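Local coordinates for NADPH-quinone reductase (Pediococcus pentosaceus ATCC 25745, PDB 3HA2), which probably transfers electrons from NAD(P)H to quinones through bound FMN, this chain being the flavodoxin-like part of a longer protein, at residues 57-62 against 97-102; 22-27 against 158-163. All coordinates share one frame; numbering follows the deposited sequence.

Contact 1. Residues 57-62 against 97-102; sequences LEFPLY and IVVSTG
Leu57 O takes the N-H of Val98 at 2.8 Å, the first of four backbone hydrogen bonds that join the strands within 57-62 and 97-102, which run parallel. Phe59 N then gives to Val98 O, Ser100 N to Phe59 O, and Leu61 N to Ser100 O at 2.8 Å, the alternation expected of a parallel pair whose axes diverge by only 10°. Weaker CA-H...O contacts reinforce the same carbonyls: Val99 CA lies 3.3 Å from Phe59 O, which thus serves two donors.

Apolar packing fills the face carrying Leu57, Phe59, Ile97 and Val99. With CG set between the backbone N and the carbonyl carbon (chi1 57°), the Phe59 ring lies over the face shared with Ile97 and Val99, where CE2 meets Val99 CG2 at 3.7 Å and CE1 meets Ile97 CG2 at 3.8 Å. An alanine here would lose both methyl contacts and is likely to open a gap beside Ile97 CG2 and Val99 CG2. Leu61, just beyond strand 54-60, lies side by side with Thr101, its CD2 3.9 Å from Thr101 CG2.

On the other face, Glu58 extends beside Val98, CG to CB 4.1 Å, and its OE1 is bonded to Tyr160. These two neighbouring inner strands of the flavodoxin-like sheet therefore combine a regular backbone pairing with one apolar face and one that accommodates a buried carboxylate.

Contact 2. Residues 22-27 against 158-163; sequences KAAIEN and VAYQQY
Tyr160 lays one edge of its ring against the helix 18-25, with Ala24 CB lying near the ring plane 4.1 Å from CD2. Ile25 approaches the ring obliquely through its branch methyl, CG2 standing 3.8 Å from Tyr160 CE2. The first torsion of the tyrosine, which holds CG anti to the backbone N (chi1 178°), carries the ring out from helix 150-165 to these two residues. Phe21 meets the ring edge-to-face and Trp33 also packs on it, while the hydroxyl is hydrogen-bonded to Glu58 OE1.

In the flavodoxin-like fold, helices flank both faces of a central parallel sheet, and here the first and last helices of the chain meet as neighbours on one of those faces. Residues 22-27 lie on helix 18-25 and the residues following it, whereas 158-163 belong to the longer helix 150-165, whose Tyr163 packs on Val98 and Leu140 of the sheet.

The polar part of the contact is a single bond. Gln161, its chain extended beyond CG, directs NE2 to Ala24 O at 2.8 Å. The N-H...O angle is 160°, and the donor lies in the carbonyl plane on a lone pair, with the oxygen itself close to the plane of the glutamine amide. Both flat groups are therefore well turned for the bond, which fixes the rotation of the amide. The aliphatic CG of Gln161 also comes within 3.3 Å of Ala24 O, bringing the side chain close against the Ala24 carbonyl.

Sheet and helix layer illustrate how a parallel alpha/beta core is tied together. The centres of contact 1 and contact 2 are about 16 Å apart, yet two tyrosines of helix 150-165 reach the strand pair directly. Tyr160 OH and Glu58 OE1 are 2.6 Å apart, a probable hydrogen bond, and Tyr163 OH and Ile97 N are 3.0 Å apart, another. Between these polar links, Val98 CG2 packs on both rings, reaching Tyr163 CD2 at 3.7 Å. The side chain of Ser100 lies about 6 Å from a sulfate ion, probably from crystallisation, at the C-terminal end of the strand pair, where flavodoxin-like proteins generally bind their flavin, so the sulfate may mark part of that pocket.

Contact 1. Residues 57-62 against 97-102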
loop_
_atom_site.group_PDB
_atom_site.type_symbol
_atom_site.label_atom_id
_atom_site.label_comp_id
_atom_site.label_asym_id
_atom_site.label_seq_id
_atom_site.Cartn_x
_atom_site.Cartn_y
_atom_site.Cartn_z
ATOM N N LEU A 57 8.591 10.462 3.899
ATOM C CA LEU A 57 8.029 10.005 2.633
ATOM C C LEU A 57 6.885 10.927 2.291
ATOM O O LEU A 57 5.939 11.079 3.074
ATOM C CB LEU A 57 7.516 8.580 2.741
ATOM C CG LEU A 57 8.494 7.572 3.353
ATOM C CD1 LEU A 57 7.805 6.189 3.348
ATOM C CD2 LEU A 57 9.850 7.535 2.646
ATOM N N GLU A 58 6.986 11.535 1.116
ATOM C CA GLU A 58 6.071 12.595 0.688
ATOM C C GLU A 58 5.336 12.157 -0.586
ATOM O O GLU A 58 5.942 12.011 -1.674
ATOM C CB GLU A 58 6.874 13.881 0.452
ATOM C CG GLU A 58 6.050 15.057 -0.007
ATOM C CD GLU A 58 6.736 16.377 0.222
ATOM O OE1 GLU A 58 7.522 16.505 1.194
ATOM O OE2 GLU A 58 6.470 17.302 -0.574
ATOM N N PHE A 59 4.025 11.961 -0.467
ATOM C CA PHE A 59 3.269 11.394 -1.583
ATOM C C PHE A 59 1.780 11.743 -1.543
ATOM O O PHE A 59 1.246 12.063 -0.480
ATOM C CB PHE A 59 3.448 9.864 -1.583
ATOM C CG PHE A 59 3.019 9.180 -0.280
ATOM C CD1 PHE A 59 3.922 8.986 0.776
ATOM C CD2 PHE A 59 1.706 8.738 -0.118
ATOM C CE1 PHE A 59 3.518 8.363 1.976
ATOM C CE2 PHE A 59 1.296 8.104 1.074
ATOM C CZ PHE A 59 2.208 7.915 2.118
ATOM N N PRO A 60 1.109 11.663 -2.703
ATOM C CA PRO A 60 -0.353 11.786 -2.740
ATOM C C PRO A 60 -1.028 10.464 -2.400
ATOM O O PRO A 60 -0.513 9.384 -2.709
ATOM C CB PRO A 60 -0.623 12.178 -4.188
ATOM C CG PRO A 60 0.465 11.501 -4.961
ATOM C CD PRO A 60 1.687 11.508 -4.053
ATOM N N LEU A 61 -2.184 10.549 -1.767
ATOM C CA LEU A 61 -2.913 9.352 -1.391
ATOM C C LEU A 61 -3.671 8.842 -2.639
ATOM O O LEU A 61 -4.492 9.565 -3.227
ATOM C CB LEU A 61 -3.867 9.695 -0.244
ATOM C CG LEU A 61 -4.570 8.549 0.463
ATOM C CD1 LEU A 61 -3.572 7.824 1.360
ATOM C CD2 LEU A 61 -5.791 9.044 1.256
ATOM N N TYR A 62 -3.347 7.629 -3.070
ATOM C CA TYR A 62 -3.988 7.018 -4.237
ATOM C C TYR A 62 -4.701 5.770 -3.725
ATOM O O TYR A 62 -4.048 4.857 -3.212
ATOM C CB TYR A 62 -2.925 6.601 -5.260
ATOM C CG TYR A 62 -2.367 7.715 -6.131
ATOM C CD1 TYR A 62 -2.704 9.042 -5.900
ATOM C CD2 TYR A 62 -1.500 7.429 -7.187
ATOM C CE1 TYR A 62 -2.212 10.066 -6.682
ATOM C CE2 TYR A 62 -1.001 8.459 -7.988
ATOM C CZ TYR A 62 -1.358 9.773 -7.708
ATOM O OH TYR A 62 -0.883 10.826 -8.458
ATOM N N ILE A 97 5.786 11.093 7.436
ATOM C CA ILE A 97 4.913 10.929 6.283
ATOM C C ILE A 97 4.263 12.271 6.005
ATOM O O ILE A 97 3.616 12.853 6.898
ATOM C CB ILE A 97 3.802 9.873 6.580
ATOM C CG1 ILE A 97 4.415 8.501 6.925
ATOM C CG2 ILE A 97 2.777 9.819 5.407
ATOM C CD1 ILE A 97 5.144 7.819 5.787
ATOM N N VAL A 98 4.458 12.792 4.795
ATOM C CA VAL A 98 3.699 13.969 4.334
ATOM C C VAL A 98 2.762 13.472 3.234
ATOM O O VAL A 98 3.198 13.259 2.103
ATOM C CB VAL A 98 4.626 15.096 3.823
ATOM C CG1 VAL A 98 3.789 16.318 3.316
ATOM C CG2 VAL A 98 5.575 15.538 4.960
ATOM N N VAL A 99 1.489 13.249 3.585
ATOM C CA VAL A 99 0.533 12.627 2.666
ATOM C C VAL A 99 -0.532 13.623 2.239
ATOM O O VAL A 99 -1.173 14.246 3.076
ATOM C CB VAL A 99 -0.097 11.312 3.262
ATOM C CG1 VAL A 99 -0.759 11.557 4.648
ATOM C CG2 VAL A 99 -1.077 10.698 2.276
ATOM N N SER A 100 -0.683 13.810 0.933
ATOM C CA SER A 100 -1.622 14.812 0.454
ATOM C C SER A 100 -2.860 14.127 -0.121
ATOM O O SER A 100 -2.773 13.008 -0.666
ATOM C CB SER A 100 -0.943 15.759 -0.545
ATOM O OG SER A 100 -0.498 15.041 -1.668
ATOM N N THR A 101 -4.015 14.761 0.068
ATOM C CA THR A 101 -5.274 14.215 -0.434
ATOM C C THR A 101 -6.060 15.343 -1.114
ATOM O O THR A 101 -5.887 16.488 -0.774
ATOM C CB THR A 101 -6.162 13.595 0.696
ATOM O OG1 THR A 101 -6.940 14.620 1.324
ATOM C CG2 THR A 101 -5.344 12.882 1.753
ATOM N N GLY A 102 -6.894 14.992 -2.087
ATOM C CA GLY A 102 -7.837 15.926 -2.691
ATOM C C GLY A 102 -9.173 15.941 -1.952
ATOM O O GLY A 102 -10.104 16.639 -2.361
#

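Contact 2. Residues 22-27 against 158-163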
loop_
_atom_site.group_PDB
_atom_site.type_symbol
_atom_site.label_atom_id
_atom_site.label_comp_id
_atom_site.label_asym_id
_atom_site.label_seq_id
_atom_site.Cartn_x
_atom_site.Cartn_y
_atom_site.Cartn_z
ATOM N N LYS A 22 8.855 22.190 -2.150
ATOM C CA LYS A 22 10.269 22.266 -2.480
ATOM C C LYS A 22 10.758 23.663 -2.118
ATOM O O LYS A 22 11.774 23.815 -1.430
ATOM C CB LYS A 22 10.493 21.942 -3.968
ATOM C CG LYS A 22 11.948 21.936 -4.452
ATOM C CD LYS A 22 11.972 21.838 -5.988
ATOM C CE LYS A 22 13.304 21.403 -6.566
ATOM N NZ LYS A 22 14.440 22.282 -6.174
ATOM N N ALA A 23 10.016 24.689 -2.541
ATOM C CA ALA A 23 10.428 26.063 -2.270
ATOM C C ALA A 23 10.534 26.335 -0.771
ATOM O O ALA A 23 11.373 27.121 -0.345
ATOM C CB ALA A 23 9.484 27.074 -2.938
ATOM N N ALA A 24 9.695 25.660 0.017
ATOM C CA ALA A 24 9.611 25.901 1.457
ATOM C C ALA A 24 10.841 25.429 2.232
ATOM O O ALA A 24 11.150 25.956 3.304
ATOM C CB ALA A 24 8.346 25.267 2.025
ATOM N N ILE A 25 11.541 24.434 1.694
ATOM C CA ILE A 25 12.726 23.893 2.354
ATOM C C ILE A 25 14.018 24.186 1.575
ATOM O O ILE A 25 15.090 23.709 1.939
ATOM C CB ILE A 25 12.563 22.370 2.684
ATOM C CG1 ILE A 25 12.162 21.561 1.439
ATOM C CG2 ILE A 25 11.524 22.184 3.805
ATOM C CD1 ILE A 25 13.318 21.095 0.587
ATOM N N GLU A 26 13.908 24.999 0.526
ATOM C CA GLU A 26 15.059 25.318 -0.325
ATOM C C GLU A 26 16.234 25.947 0.408
ATOM O O GLU A 26 17.373 25.822 -0.029
ATOM C CB GLU A 26 14.647 26.186 -1.516
ATOM C CG GLU A 26 14.390 25.357 -2.766
ATOM C CD GLU A 26 13.825 26.165 -3.923
ATOM O OE1 GLU A 26 13.789 27.418 -3.837
ATOM O OE2 GLU A 26 13.416 25.526 -4.921
ATOM N N ASN A 27 15.960 26.606 1.529
ATOM C CA ASN A 27 16.996 27.318 2.261
ATOM C C ASN A 27 17.640 26.533 3.396
ATOM O O ASN A 27 18.599 27.006 4.010
ATOM C CB ASN A 27 16.448 28.651 2.781
ATOM C CG ASN A 27 15.854 29.501 1.669
ATOM O OD1 ASN A 27 14.752 30.034 1.804
ATOM N ND2 ASN A 27 16.574 29.612 0.558
ATOM N N VAL A 158 4.715 26.409 6.874
ATOM C CA VAL A 158 5.488 26.551 8.118
ATOM C C VAL A 158 5.510 25.260 8.956
ATOM O O VAL A 158 6.552 24.880 9.500
ATOM C CB VAL A 158 4.941 27.728 8.990
ATOM C CG1 VAL A 158 5.653 27.788 10.328
ATOM C CG2 VAL A 158 5.095 29.056 8.256
ATOM N N ALA A 159 4.363 24.589 9.062
ATOM C CA ALA A 159 4.293 23.293 9.743
ATOM C C ALA A 159 5.193 22.290 9.024
ATOM O O ALA A 159 5.884 21.494 9.658
ATOM C CB ALA A 159 2.843 22.779 9.808
ATOM N N TYR A 160 5.183 22.354 7.697
ATOM C CA TYR A 160 6.030 21.490 6.866
ATOM C C TYR A 160 7.524 21.729 7.109
ATOM O O TYR A 160 8.303 20.777 7.274
ATOM C CB TYR A 160 5.667 21.709 5.395
ATOM C CG TYR A 160 6.501 20.916 4.404
ATOM C CD1 TYR A 160 6.364 19.528 4.295
ATOM C CD2 TYR A 160 7.414 21.563 3.565
ATOM C CE1 TYR A 160 7.130 18.799 3.373
ATOM C CE2 TYR A 160 8.186 20.845 2.643
ATOM C CZ TYR A 160 8.038 19.469 2.552
ATOM O OH TYR A 160 8.776 18.768 1.619
ATOM N N GLN A 161 7.912 23.004 7.177
ATOM C CA GLN A 161 9.290 23.376 7.510
ATOM C C GLN A 161 9.721 22.823 8.867
ATOM O O GLN A 161 10.818 22.289 8.997
ATOM C CB GLN A 161 9.467 24.898 7.503
ATOM C CG GLN A 161 9.425 25.523 6.135
ATOM C CD GLN A 161 9.438 27.043 6.205
ATOM O OE1 GLN A 161 9.046 27.633 7.222
ATOM N NE2 GLN A 161 9.884 27.684 5.125
ATOM N N GLN A 162 8.857 22.957 9.868
ATOM C CA GLN A 162 9.114 22.406 11.204
ATOM C C GLN A 162 9.223 20.886 11.165
ATOM O O GLN A 162 10.108 20.293 11.793
ATOM C CB GLN A 162 7.999 22.813 12.164
ATOM C CG GLN A 162 7.965 24.318 12.441
ATOM C CD GLN A 162 9.283 24.799 13.011
ATOM O OE1 GLN A 162 9.692 24.380 14.100
ATOM N NE2 GLN A 162 9.969 25.670 12.271
ATOM N N TYR A 163 8.321 20.276 10.400
ATOM C CA TYR A 163 8.277 18.821 10.242
ATOM C C TYR A 163 9.606 18.295 9.705
ATOM O O TYR A 163 10.117 17.286 10.178
ATOM C CB TYR A 163 7.108 18.428 9.334
ATOM C CG TYR A 163 6.693 16.966 9.452
ATOM C CD1 TYR A 163 6.092 16.484 10.620
ATOM C CD2 TYR A 163 6.903 16.065 8.392
ATOM C CE1 TYR A 163 5.704 15.132 10.738
ATOM C CE2 TYR A 163 6.508 14.711 8.503
ATOM C CZ TYR A 163 5.914 14.266 9.678
ATOM O OH TYR A 163 5.542 12.937 9.792
#